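Local coordinates for protein Phikz039 (Pseudomonas phage phikz, PDB 3ZBQ) that belongs to the tubulin/FtsZ superfamily as a phage-encoded tubulin-like protein, PhuZ, and carries guanosine-5'-diphosphate in this model, at residues L200-M203 against D204-W208. Numbering follows the deposited sequence.
Sequences LDLM and DITNW
Asp204 reaches back to the residue that precedes the helix: its OD2 accepts the backbone N-H of Asp201 at 2.8 Å, with an N-H...O angle of 163°. The amide meets the anti side of that oxygen, somewhat out of the carboxylate plane. With chi1 at -67°, CG of Asp204 lies beside its own backbone N and opposite the carbonyl carbon, which places the carboxylate beside the amide of Asp201. Asp201 occupies the N-cap position, yet its side chain makes no capping bond; its OD1 instead accepts the amide of the next residue, Leu202, at 2.8 Å.

Backbone bonds then establish the first turn: Ile205 N to Asp201 O, Thr206 N to Leu202 O, and Asn207 N to Met203 O. Leu202 O has a second donor, the hydroxyl OG1 of Thr206 at 3.0 Å, which sits above the carbonyl plane, 43° out of it; the same carbonyl oxygen is thus gripped by two donors of one residue, a bond that favours this rotamer of the threonine.

Van der Waals contacts fall in two groups. In the inner, apolar one, both CD1 and CD2 of Leu200 lie 4.1 Å from CD1 of Ile205, and Leu192 of helix 175-192 touches both residues. In the other, Met203, bent at chi2 and chi3, brings SD to 3.8 Å from CG2 of Thr206, while its CG lies 3.7 Å from ND2 of Asn207, whose OD1 is hydrogen-bonded to Lys213.

Asp204 thus provides the reciprocal half of a capping box without its N-cap counterpart, at the start of helix 202-209, which packs against strands 239-246 and 260-265 in the tubulin-like C-terminal domain.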
ATOM      1  N   LEU A 200      -7.737  24.939  -3.201  1.00 11.52           N
ATOM      2  CA  LEU A 200      -7.026  23.776  -2.672  1.00 10.57           C
ATOM      3  C   LEU A 200      -5.529  23.876  -2.982  1.00 10.68           C
ATOM      4  O   LEU A 200      -5.088  23.556  -4.090  1.00 10.81           O
ATOM      5  CB  LEU A 200      -7.620  22.484  -3.232  1.00 10.19           C
ATOM      6  CG  LEU A 200      -7.002  21.195  -2.680  1.00  9.68           C
ATOM      7  CD1 LEU A 200      -7.206  21.139  -1.176  1.00  8.57           C
ATOM      8  CD2 LEU A 200      -7.605  19.952  -3.363  1.00  8.63           C
ATOM      9  N   ASP A 201      -4.750  24.323  -1.998  1.00  7.16           N
ATOM     10  CA  ASP A 201      -3.335  24.603  -2.201  1.00  9.20           C
ATOM     11  C   ASP A 201      -2.490  23.402  -1.822  1.00  7.83           C
ATOM     12  O   ASP A 201      -3.003  22.440  -1.256  1.00  6.14           O
ATOM     13  CB  ASP A 201      -2.922  25.789  -1.335  1.00 12.35           C
ATOM     14  CG  ASP A 201      -1.865  26.641  -1.987  1.00 14.43           C
ATOM     15  OD1 ASP A 201      -1.138  26.128  -2.866  1.00 15.43           O
ATOM     16  OD2 ASP A 201      -1.767  27.833  -1.616  1.00 15.63           O
ATOM     17  N   LEU A 202      -1.193  23.459  -2.095  1.00  9.03           N
ATOM     18  CA  LEU A 202      -0.333  22.336  -1.714  1.00  7.58           C
ATOM     19  C   LEU A 202      -0.230  22.157  -0.188  1.00  7.51           C
ATOM     20  O   LEU A 202      -0.233  21.038   0.300  1.00  5.51           O
ATOM     21  CB  LEU A 202       1.053  22.423  -2.367  1.00 10.30           C
ATOM     22  CG  LEU A 202       1.977  21.224  -2.108  1.00 15.69           C
ATOM     23  CD1 LEU A 202       1.332  19.886  -2.502  1.00 15.77           C
ATOM     24  CD2 LEU A 202       3.321  21.399  -2.812  1.00 18.57           C
ATOM     25  N   MET A 203      -0.160  23.242   0.579  1.00  5.83           N
ATOM     26  CA  MET A 203      -0.088  23.067   2.025  1.00  5.92           C
ATOM     27  C   MET A 203      -1.431  22.584   2.581  1.00  3.68           C
ATOM     28  O   MET A 203      -1.473  21.989   3.653  1.00  4.42           O
ATOM     29  CB  MET A 203       0.357  24.360   2.745  1.00  6.01           C
ATOM     30  CG  MET A 203       0.848  24.132   4.183  1.00  6.14           C
ATOM     31  SD  MET A 203       2.293  23.023   4.297  1.00 10.80           S
ATOM     32  CE  MET A 203       3.571  24.137   3.724  1.00 14.47           C
ATOM     33  N   ASP A 204      -2.532  22.861   1.879  1.00  5.01           N
ATOM     34  CA  ASP A 204      -3.827  22.328   2.309  1.00  4.63           C
ATOM     35  C   ASP A 204      -3.803  20.800   2.259  1.00  4.81           C
ATOM     36  O   ASP A 204      -4.248  20.128   3.202  1.00  4.41           O
ATOM     37  CB  ASP A 204      -4.967  22.859   1.437  1.00  5.49           C
ATOM     38  CG  ASP A 204      -5.192  24.356   1.621  1.00  7.68           C
ATOM     39  OD1 ASP A 204      -5.117  24.828   2.776  1.00  8.21           O
ATOM     40  OD2 ASP A 204      -5.429  25.052   0.610  1.00  8.65           O
ATOM     41  N   ILE A 205      -3.299  20.262   1.152  1.00  4.13           N
ATOM     42  CA  ILE A 205      -3.144  18.808   1.003  1.00  4.11           C
ATOM     43  C   ILE A 205      -2.115  18.296   2.014  1.00  3.61           C
ATOM     44  O   ILE A 205      -2.332  17.281   2.681  1.00  6.53           O
ATOM     45  CB  ILE A 205      -2.761  18.425  -0.442  1.00  4.15           C
ATOM     46  CG1 ILE A 205      -3.963  18.597  -1.383  1.00  5.02           C
ATOM     47  CG2 ILE A 205      -2.257  16.957  -0.519  1.00  2.44           C
ATOM     48  CD1 ILE A 205      -5.135  17.652  -1.091  1.00  7.69           C
ATOM     49  N   THR A 206      -0.998  19.008   2.151  1.00  4.33           N
ATOM     50  CA  THR A 206       0.028  18.610   3.119  1.00  4.10           C
ATOM     51  C   THR A 206      -0.532  18.447   4.541  1.00  5.84           C
ATOM     52  O   THR A 206      -0.300  17.436   5.197  1.00  4.87           O
ATOM     53  CB  THR A 206       1.218  19.582   3.117  1.00  3.71           C
ATOM     54  OG1 THR A 206       1.854  19.547   1.829  1.00  5.69           O
ATOM     55  CG2 THR A 206       2.220  19.202   4.194  1.00  6.44           C
ATOM     56  N   ASN A 207      -1.294  19.428   5.014  1.00  3.22           N
ATOM     57  CA  ASN A 207      -1.809  19.360   6.382  1.00  4.04           C
ATOM     58  C   ASN A 207      -3.039  18.479   6.549  1.00  4.97           C
ATOM     59  O   ASN A 207      -3.410  18.136   7.665  1.00  6.02           O
ATOM     60  CB  ASN A 207      -2.029  20.784   6.927  1.00  2.49           C
ATOM     61  CG  ASN A 207      -0.719  21.517   7.118  1.00  6.28           C
ATOM     62  OD1 ASN A 207       0.344  20.894   7.125  1.00  6.71           O
ATOM     63  ND2 ASN A 207      -0.778  22.846   7.273  1.00  4.68           N
ATOM     64  N   TRP A 208      -3.658  18.106   5.431  1.00  5.07           N
ATOM     65  CA  TRP A 208      -4.700  17.088   5.431  1.00  4.29           C
ATOM     66  C   TRP A 208      -4.029  15.739   5.741  1.00  5.10           C
ATOM     67  O   TRP A 208      -4.480  14.981   6.604  1.00  4.80           O
ATOM     68  CB  TRP A 208      -5.429  17.070   4.069  1.00  4.01           C
ATOM     69  CG  TRP A 208      -6.145  15.765   3.772  1.00  4.71           C
ATOM     70  CD1 TRP A 208      -7.326  15.327   4.316  1.00  4.35           C
ATOM     71  CD2 TRP A 208      -5.705  14.722   2.880  1.00  5.49           C
ATOM     72  NE1 TRP A 208      -7.642  14.077   3.805  1.00  5.54           N
ATOM     73  CE2 TRP A 208      -6.669  13.696   2.924  1.00  5.31           C
ATOM     74  CE3 TRP A 208      -4.592  14.574   2.041  1.00  5.25           C
ATOM     75  CZ2 TRP A 208      -6.542  12.517   2.162  1.00  4.89           C
ATOM     76  CZ3 TRP A 208      -4.473  13.399   1.288  1.00  3.99           C
ATOM     77  CH2 TRP A 208      -5.444  12.399   1.351  1.00  5.24           C
TER